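Local coordinates for sgbp-b (PDB 7K44), which probably captures xyloglucan at the cell surface of the gut bacterium Bacteroides uniformis, as a surface glycan-binding protein of a xyloglucan utilization locus, at residues I210-D215 with D356-Q361; L283-E288 with I303-N308; P299-Y304 with I373-D378. All blocks are in the same frame, centred on the assembly; numbering follows the deposited sequence.

All three contacts lie in the xyloglucan-binding domain, where two antiparallel sheets pack face to face. From the N terminus, 210-215 comes first and meets 356-361 only after 140 intervening residues, so contact 1 closes the long loop. Contact 2, 283-288 with 303-308, closes a loop of 14 residues and falls wholly within that span. Contact 3 starts on 299-304, sharing Ile303 and Tyr304 with contact 2, and ends on 373-378, beyond 356-361; it therefore crosses contact 1. Each joins the sheet holding strands 357-364 and 300-305 to the one holding strands 210-212, 283-291 and 371-384, and contacts 1 and 3 both supply calcium ligands.

Contact 1: I210-D215 with D356-Q361; sequences IVLNYD and DELALQ. With CA (calcium ion), chain B.
Between the two sheets of the domain's beta-sandwich, at the start of the chain segment that goes on to bind calcium, Val211 and Leu212 of 210-215 pack against Leu358 of strand 357-364. One methyl takes both partners: Leu358 CD1 lies 4.0 Å from Val211 CG2 and, more loosely, 4.5 Å from Leu212 CD2. The leucine reaches across with CG anti to its backbone N (chi1 -169°); its side chain crosses that of Val211 at about a right angle, and the two meet through one methyl each. All three residues are buried. Val211 and Leu212 together face Phe380 on the neighbouring strand, forming a classic beta bulge, and both of their side chains are directed at the opposite sheet. Leu212 also places CG over one face of the Tyr214 ring, toward its rim.

Beyond the bulge the chain leaves the sheet and turns onto the metal. Asn213 OD1 accepts from Asp215 N at 2.9 Å with an N-H...O angle of 155°, the donor standing well above the carbonyl plane; this is an Asx turn, and the same oxygen also takes the backbone N of Ile217. The turn brings Asn213 O and Asp215 OD2 within 3.0 Å of each other, a proximity explained by the calcium ion, which each binds at 2.4 Å. Water 1, the backbone oxygens of Asp241 and Lys243, and the side chain of Asp378 complete a seven-oxygen shell, an oxygen-rich environment typical of protein calcium sites.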
# COMPACT_ATOMS: atom_id res chain seq x y z
N ILE A 210 -5.21 -17.90 -6.47
CA ILE A 210 -3.88 -18.44 -6.21
C ILE A 210 -3.63 -19.64 -7.13
O ILE A 210 -4.47 -20.54 -7.23
CB ILE A 210 -3.76 -18.85 -4.73
CG1 ILE A 210 -3.64 -17.62 -3.84
CG2 ILE A 210 -2.56 -19.78 -4.51
CD1 ILE A 210 -2.26 -16.95 -3.90
N VAL A 211 -2.47 -19.63 -7.80
CA VAL A 211 -2.04 -20.75 -8.64
C VAL A 211 -0.88 -21.53 -8.04
O VAL A 211 -0.59 -22.65 -8.51
CB VAL A 211 -1.71 -20.29 -10.08
CG1 VAL A 211 -2.91 -19.58 -10.69
CG2 VAL A 211 -0.47 -19.39 -10.10
N LEU A 212 -0.20 -20.98 -7.04
CA LEU A 212 0.92 -21.67 -6.40
C LEU A 212 1.14 -21.04 -5.03
O LEU A 212 1.42 -19.84 -4.94
CB LEU A 212 2.19 -21.54 -7.24
CG LEU A 212 3.47 -22.05 -6.57
CD1 LEU A 212 3.41 -23.57 -6.32
CD2 LEU A 212 4.69 -21.74 -7.40
N ASN A 213 1.02 -21.85 -3.98
CA ASN A 213 1.30 -21.34 -2.64
C ASN A 213 2.18 -22.27 -1.81
O ASN A 213 2.39 -21.98 -0.63
CB ASN A 213 0.02 -20.95 -1.87
CG ASN A 213 -0.84 -22.14 -1.52
OD1 ASN A 213 -0.45 -23.30 -1.68
ND2 ASN A 213 -2.04 -21.85 -1.03
N TYR A 214 2.67 -23.36 -2.37
CA TYR A 214 3.56 -24.30 -1.69
C TYR A 214 2.91 -25.00 -0.52
O TYR A 214 3.60 -25.68 0.26
CB TYR A 214 4.86 -23.63 -1.25
CG TYR A 214 5.64 -23.04 -2.40
CD1 TYR A 214 6.09 -23.85 -3.44
CD2 TYR A 214 5.95 -21.69 -2.44
CE1 TYR A 214 6.83 -23.32 -4.50
CE2 TYR A 214 6.68 -21.14 -3.48
CZ TYR A 214 7.12 -21.97 -4.50
OH TYR A 214 7.87 -21.48 -5.54
N ASP A 215 1.59 -24.85 -0.37
CA ASP A 215 0.85 -25.50 0.69
C ASP A 215 -0.15 -26.43 -0.01
O ASP A 215 0.23 -27.52 -0.44
CB ASP A 215 0.25 -24.46 1.64
CG ASP A 215 1.32 -23.63 2.36
OD1 ASP A 215 2.10 -24.22 3.14
OD2 ASP A 215 1.40 -22.41 2.14
N ASP A 356 2.10 -26.95 -17.23
CA ASP A 356 1.65 -26.31 -16.00
C ASP A 356 2.73 -25.50 -15.28
O ASP A 356 2.44 -24.95 -14.21
CB ASP A 356 1.07 -27.35 -15.02
CG ASP A 356 2.07 -28.43 -14.62
OD1 ASP A 356 3.29 -28.15 -14.59
OD2 ASP A 356 1.65 -29.57 -14.36
N GLU A 357 3.93 -25.39 -15.83
CA GLU A 357 5.05 -24.87 -15.06
C GLU A 357 4.94 -23.36 -14.83
O GLU A 357 4.45 -22.60 -15.67
CB GLU A 357 6.37 -25.18 -15.76
CG GLU A 357 7.61 -24.84 -14.94
CD GLU A 357 8.88 -25.28 -15.62
OE1 GLU A 357 9.19 -24.77 -16.71
OE2 GLU A 357 9.58 -26.16 -15.07
N LEU A 358 5.43 -22.94 -13.66
CA LEU A 358 5.69 -21.55 -13.33
C LEU A 358 7.16 -21.52 -12.93
O LEU A 358 7.55 -22.18 -11.97
CB LEU A 358 4.78 -21.12 -12.18
CG LEU A 358 4.68 -19.64 -11.81
CD1 LEU A 358 3.44 -19.38 -10.97
CD2 LEU A 358 5.91 -19.18 -11.07
N ALA A 359 7.99 -20.82 -13.71
CA ALA A 359 9.43 -20.84 -13.50
C ALA A 359 10.00 -19.44 -13.24
O ALA A 359 9.65 -18.48 -13.93
CB ALA A 359 10.16 -21.46 -14.69
N LEU A 360 10.91 -19.37 -12.26
CA LEU A 360 11.70 -18.18 -11.97
C LEU A 360 13.16 -18.60 -11.93
O LEU A 360 13.50 -19.60 -11.29
CB LEU A 360 11.34 -17.56 -10.62
CG LEU A 360 9.91 -17.07 -10.38
CD1 LEU A 360 9.05 -18.20 -9.86
CD2 LEU A 360 9.94 -15.93 -9.38
N GLN A 361 14.04 -17.84 -12.60
CA GLN A 361 15.46 -18.18 -12.61
C GLN A 361 16.30 -16.94 -12.39
O GLN A 361 16.10 -15.92 -13.06
CB GLN A 361 15.87 -18.85 -13.91
CG GLN A 361 15.02 -20.03 -14.26
CD GLN A 361 15.48 -20.73 -15.52
OE1 GLN A 361 16.23 -20.17 -16.32
NE2 GLN A 361 15.06 -21.99 -15.70
CA CA B . 2.63 -20.56 1.33
O HOH W 1 0.46 -19.56 1.03

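Contact 2: L283-E288 with I303-N308; sequences LALQFE and IYLKGN
Strands 283-288 and 303-305 run with their N-to-C directions 121° apart and approach to 11.1 Å between axes, with the CA atoms of Leu285 and Leu305 10.0 Å apart. The distance is that of strands facing each other across a beta-sandwich rather than paired within one sheet: 283-291 is bonded to 331-337 and 371-384, whereas 300-305 lies between 357-364 and 313-316. The layers are joined here by aliphatic and aromatic side chains alone.

Leu285 is central. Its CD2 methyl meets two residues of the other layer, 4.2 Å from Ile303 CG2 and 4.3 Å from Leu305 CD2. CG is anti to the backbone N (chi1 178°), and chi2 of 73° leaves CD2, rather than CD1, nearly anti to CA, as the outermost methyl. Ile303 has a second point of contact: CG2 goes to Leu285, while the CD1 end of its longer branch approaches the ring of Phe287 obliquely, nearest CE1, 4.3 Å away. Alternate residues of each strand thus serve the interface, Leu285 and Phe287 on one side, Ile303 and Leu305 on the other. Phe287 also meets the rings of Phe377 and Phe380, and Ile303 touches Ile336, so the apolar layer continues past this pair of strands.

The residues between turn the other way: Tyr304 points away from 283-288, and the Gln286 amide is held by Arg381 and Ser335. After Leu305 the chain reverses through a type I' turn, with Lys306 and Gly307 both at positive phi. Lys306 NZ is hydrogen-bonded to the backbone oxygens of Phe350 and Arg353, and the turn is closed by Asn308 N, which donates to Leu305 O at 3.0 Å.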
# COMPACT_ATOMS: atom_id res chain seq x y z
N LEU A 283 -4.62 -8.83 -17.17
CA LEU A 283 -4.28 -9.69 -16.05
C LEU A 283 -2.81 -9.54 -15.69
O LEU A 283 -1.98 -9.18 -16.53
CB LEU A 283 -4.56 -11.16 -16.39
CG LEU A 283 -6.03 -11.53 -16.57
CD1 LEU A 283 -6.15 -12.94 -17.16
CD2 LEU A 283 -6.80 -11.41 -15.27
N ALA A 284 -2.48 -9.87 -14.43
CA ALA A 284 -1.10 -9.88 -13.97
C ALA A 284 -0.83 -11.18 -13.21
O ALA A 284 -1.72 -11.72 -12.55
CB ALA A 284 -0.79 -8.72 -13.02
N LEU A 285 0.40 -11.67 -13.34
CA LEU A 285 0.93 -12.64 -12.40
C LEU A 285 1.48 -11.87 -11.21
O LEU A 285 2.36 -11.02 -11.37
CB LEU A 285 2.03 -13.50 -13.03
CG LEU A 285 2.64 -14.51 -12.05
CD1 LEU A 285 1.66 -15.63 -11.81
CD2 LEU A 285 3.94 -15.06 -12.61
N GLN A 286 0.96 -12.16 -10.02
CA GLN A 286 1.24 -11.35 -8.85
C GLN A 286 1.68 -12.28 -7.73
O GLN A 286 1.17 -13.40 -7.62
CB GLN A 286 -0.05 -10.60 -8.47
CG GLN A 286 0.04 -9.68 -7.29
CD GLN A 286 -1.28 -8.97 -7.07
OE1 GLN A 286 -2.15 -9.43 -6.33
NE2 GLN A 286 -1.45 -7.83 -7.74
N PHE A 287 2.67 -11.85 -6.96
CA PHE A 287 3.20 -12.71 -5.90
C PHE A 287 3.79 -11.88 -4.77
O PHE A 287 3.97 -10.67 -4.87
CB PHE A 287 4.22 -13.71 -6.47
CG PHE A 287 5.38 -13.06 -7.18
CD1 PHE A 287 5.28 -12.73 -8.53
CD2 PHE A 287 6.56 -12.78 -6.50
CE1 PHE A 287 6.36 -12.13 -9.19
CE2 PHE A 287 7.64 -12.19 -7.15
CZ PHE A 287 7.53 -11.85 -8.49
N GLU A 288 4.06 -12.56 -3.67
CA GLU A 288 4.68 -11.92 -2.52
C GLU A 288 6.16 -12.29 -2.49
O GLU A 288 6.53 -13.43 -2.79
CB GLU A 288 3.95 -12.31 -1.23
CG GLU A 288 3.68 -11.10 -0.33
CD GLU A 288 2.48 -10.30 -0.81
OE1 GLU A 288 2.23 -9.18 -0.31
OE2 GLU A 288 1.78 -10.78 -1.72
N ILE A 303 11.27 -14.96 -15.76
CA ILE A 303 10.06 -15.68 -15.42
C ILE A 303 9.47 -16.21 -16.72
O ILE A 303 9.44 -15.50 -17.73
CB ILE A 303 9.06 -14.75 -14.69
CG1 ILE A 303 9.72 -14.17 -13.43
CG2 ILE A 303 7.75 -15.48 -14.41
CD1 ILE A 303 8.78 -13.59 -12.43
N TYR A 304 9.03 -17.46 -16.71
CA TYR A 304 8.33 -17.99 -17.87
C TYR A 304 7.31 -19.04 -17.42
O TYR A 304 7.50 -19.70 -16.39
CB TYR A 304 9.29 -18.49 -18.97
CG TYR A 304 10.16 -19.66 -18.58
CD1 TYR A 304 11.40 -19.45 -17.98
CD2 TYR A 304 9.75 -20.95 -18.83
CE1 TYR A 304 12.20 -20.55 -17.62
CE2 TYR A 304 10.53 -22.04 -18.47
CZ TYR A 304 11.75 -21.83 -17.87
OH TYR A 304 12.51 -22.91 -17.51
N LEU A 305 6.22 -19.15 -18.18
CA LEU A 305 5.08 -19.97 -17.82
C LEU A 305 4.84 -21.05 -18.87
O LEU A 305 4.97 -20.80 -20.07
CB LEU A 305 3.81 -19.13 -17.68
CG LEU A 305 3.94 -17.90 -16.80
CD1 LEU A 305 2.61 -17.16 -16.72
CD2 LEU A 305 4.37 -18.32 -15.41
N LYS A 306 4.49 -22.24 -18.39
CA LYS A 306 4.17 -23.39 -19.24
C LYS A 306 5.26 -23.70 -20.26
O LYS A 306 5.00 -24.17 -21.37
CB LYS A 306 2.78 -23.25 -19.88
CG LYS A 306 1.65 -23.36 -18.87
CD LYS A 306 0.28 -23.35 -19.52
CE LYS A 306 -0.81 -23.64 -18.51
NZ LYS A 306 -2.10 -23.96 -19.18
N GLY A 307 6.52 -23.46 -19.86
CA GLY A 307 7.64 -23.80 -20.71
C GLY A 307 7.87 -22.86 -21.87
O GLY A 307 8.72 -23.15 -22.71
N ASN A 308 7.14 -21.74 -21.93
CA ASN A 308 7.23 -20.83 -23.07
C ASN A 308 8.36 -19.84 -22.83
O ASN A 308 8.17 -18.66 -22.53
CB ASN A 308 5.88 -20.15 -23.31
CG ASN A 308 5.83 -19.41 -24.63
OD1 ASN A 308 6.83 -19.33 -25.33
ND2 ASN A 308 4.66 -18.87 -24.97

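Contact 3: P299-Y304 with I373-D378; sequences PVFRIY and IEMYFD. With CA (calcium ion), chain B.
In Phe301, Met375 and Phe377 alike CG is anti to the carbonyl carbon (chi1 -80° in Phe301), and the side chains leave facing strands toward one another, Met375 and Phe377 meeting Phe301 from the opposite direction. Met375 then bends at chi3, bringing its CE methyl to 3.5 Å from Phe301 CE1. The sulfur lies beside the ring rather than over it: SD is 5.0 Å from the centroid of Phe301, at the ring edge and in its plane, in a Met-aromatic contact. Phe377 meets the same ring, its CZ 3.6 Å from Phe301 CZ. The two rings form an offset edge-to-face pair, with the edge of Phe377 turned to the face of Phe301, planes at 68° and centroids 5.6 Å apart.

These three side chains bridge the two sheets of the beta-sandwich, 300-305 belonging to one and 371-384 to the other. Met375 and Phe377 also touch Cys289 on the adjacent strand 283-291. With an alanine at Phe301 a gap would probably open between the sheets, the Met375 methyl losing the ring it rests against and Phe377 one of its aromatic neighbours.

On the reverse side of strand 373-378, Tyr376 OH donates to Glu374 OE2 at 2.6 Å, using the anti lone pair of that oxygen. Directly after Phe377, Asp378 grips the calcium ion with both carboxylate oxygens, OD1 and OD2 each 2.5 Å from the metal.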
# COMPACT_ATOMS: atom_id res chain seq x y z
N PRO A 299 22.53 -9.04 -10.71
CA PRO A 299 21.59 -10.17 -10.59
C PRO A 299 20.20 -9.83 -11.12
O PRO A 299 19.64 -8.78 -10.81
CB PRO A 299 21.57 -10.46 -9.09
CG PRO A 299 22.93 -9.99 -8.61
CD PRO A 299 23.20 -8.74 -9.43
N VAL A 300 19.64 -10.76 -11.90
CA VAL A 300 18.36 -10.56 -12.56
C VAL A 300 17.57 -11.86 -12.53
O VAL A 300 18.15 -12.95 -12.51
CB VAL A 300 18.51 -10.08 -14.01
CG1 VAL A 300 18.96 -8.61 -14.05
CG2 VAL A 300 19.47 -10.95 -14.80
N PHE A 301 16.25 -11.74 -12.54
CA PHE A 301 15.36 -12.88 -12.69
C PHE A 301 14.75 -12.89 -14.07
O PHE A 301 14.45 -11.85 -14.66
CB PHE A 301 14.19 -12.80 -11.71
CG PHE A 301 14.52 -13.25 -10.34
CD1 PHE A 301 15.04 -12.36 -9.42
CD2 PHE A 301 14.34 -14.57 -9.96
CE1 PHE A 301 15.36 -12.77 -8.14
CE2 PHE A 301 14.65 -14.98 -8.68
CZ PHE A 301 15.16 -14.08 -7.77
N ARG A 302 14.53 -14.09 -14.58
CA ARG A 302 13.57 -14.27 -15.64
C ARG A 302 12.43 -15.14 -15.14
O ARG A 302 12.58 -15.94 -14.20
CB ARG A 302 14.20 -14.84 -16.91
CG ARG A 302 14.38 -16.32 -16.89
CD ARG A 302 14.68 -16.79 -18.30
NE ARG A 302 15.22 -18.14 -18.29
CZ ARG A 302 15.11 -19.00 -19.30
NH1 ARG A 302 14.45 -18.67 -20.41
NH2 ARG A 302 15.64 -20.21 -19.19
N ILE A 303 11.27 -14.96 -15.76
CA ILE A 303 10.06 -15.68 -15.42
C ILE A 303 9.47 -16.21 -16.72
O ILE A 303 9.44 -15.50 -17.73
CB ILE A 303 9.06 -14.75 -14.69
CG1 ILE A 303 9.72 -14.17 -13.43
CG2 ILE A 303 7.75 -15.48 -14.41
CD1 ILE A 303 8.78 -13.59 -12.43
N TYR A 304 9.03 -17.46 -16.71
CA TYR A 304 8.33 -17.99 -17.87
C TYR A 304 7.31 -19.04 -17.42
O TYR A 304 7.50 -19.70 -16.39
CB TYR A 304 9.29 -18.49 -18.97
CG TYR A 304 10.16 -19.66 -18.58
CD1 TYR A 304 11.40 -19.45 -17.98
CD2 TYR A 304 9.75 -20.95 -18.83
CE1 TYR A 304 12.20 -20.55 -17.62
CE2 TYR A 304 10.53 -22.04 -18.47
CZ TYR A 304 11.75 -21.83 -17.87
OH TYR A 304 12.51 -22.91 -17.51
N ILE A 373 22.80 -13.46 -1.55
CA ILE A 373 21.40 -13.39 -1.94
C ILE A 373 20.57 -14.11 -0.89
O ILE A 373 20.94 -15.20 -0.43
CB ILE A 373 21.20 -14.05 -3.32
CG1 ILE A 373 22.05 -13.36 -4.38
CG2 ILE A 373 19.71 -14.07 -3.70
CD1 ILE A 373 21.74 -11.88 -4.58
N GLU A 374 19.43 -13.51 -0.51
CA GLU A 374 18.49 -14.20 0.38
C GLU A 374 17.11 -13.61 0.14
O GLU A 374 16.85 -12.47 0.53
CB GLU A 374 18.91 -14.05 1.84
CG GLU A 374 17.97 -14.75 2.82
CD GLU A 374 18.24 -14.41 4.27
OE1 GLU A 374 19.27 -13.75 4.56
OE2 GLU A 374 17.42 -14.77 5.14
N MET A 375 16.23 -14.39 -0.48
CA MET A 375 14.92 -13.91 -0.90
C MET A 375 13.92 -15.05 -0.75
O MET A 375 14.28 -16.22 -0.84
CB MET A 375 14.95 -13.45 -2.36
CG MET A 375 16.04 -12.44 -2.68
SD MET A 375 16.25 -12.27 -4.45
CE MET A 375 14.55 -11.93 -4.87
N TYR A 376 12.65 -14.68 -0.56
CA TYR A 376 11.57 -15.63 -0.32
C TYR A 376 10.37 -15.26 -1.19
O TYR A 376 10.10 -14.07 -1.41
CB TYR A 376 11.15 -15.62 1.16
CG TYR A 376 12.31 -15.83 2.11
CD1 TYR A 376 13.12 -14.77 2.49
CD2 TYR A 376 12.60 -17.09 2.59
CE1 TYR A 376 14.21 -14.97 3.33
CE2 TYR A 376 13.66 -17.30 3.44
CZ TYR A 376 14.47 -16.24 3.80
OH TYR A 376 15.54 -16.48 4.64
N PHE A 377 9.64 -16.28 -1.62
CA PHE A 377 8.55 -16.13 -2.58
C PHE A 377 7.35 -16.96 -2.13
O PHE A 377 7.52 -18.09 -1.65
CB PHE A 377 8.98 -16.67 -3.96
CG PHE A 377 10.10 -15.91 -4.58
CD1 PHE A 377 11.42 -16.25 -4.32
CD2 PHE A 377 9.84 -14.86 -5.45
CE1 PHE A 377 12.46 -15.54 -4.92
CE2 PHE A 377 10.87 -14.15 -6.04
CZ PHE A 377 12.18 -14.49 -5.76
N ASP A 378 6.14 -16.44 -2.34
CA ASP A 378 4.93 -17.17 -1.99
C ASP A 378 3.74 -16.56 -2.71
O ASP A 378 3.80 -15.44 -3.24
CB ASP A 378 4.70 -17.13 -0.47
CG ASP A 378 3.86 -18.31 0.07
OD1 ASP A 378 3.33 -19.16 -0.68
OD2 ASP A 378 3.75 -18.35 1.31
CA CA B . 2.63 -20.56 1.33
O HOH W 1 0.46 -19.56 1.03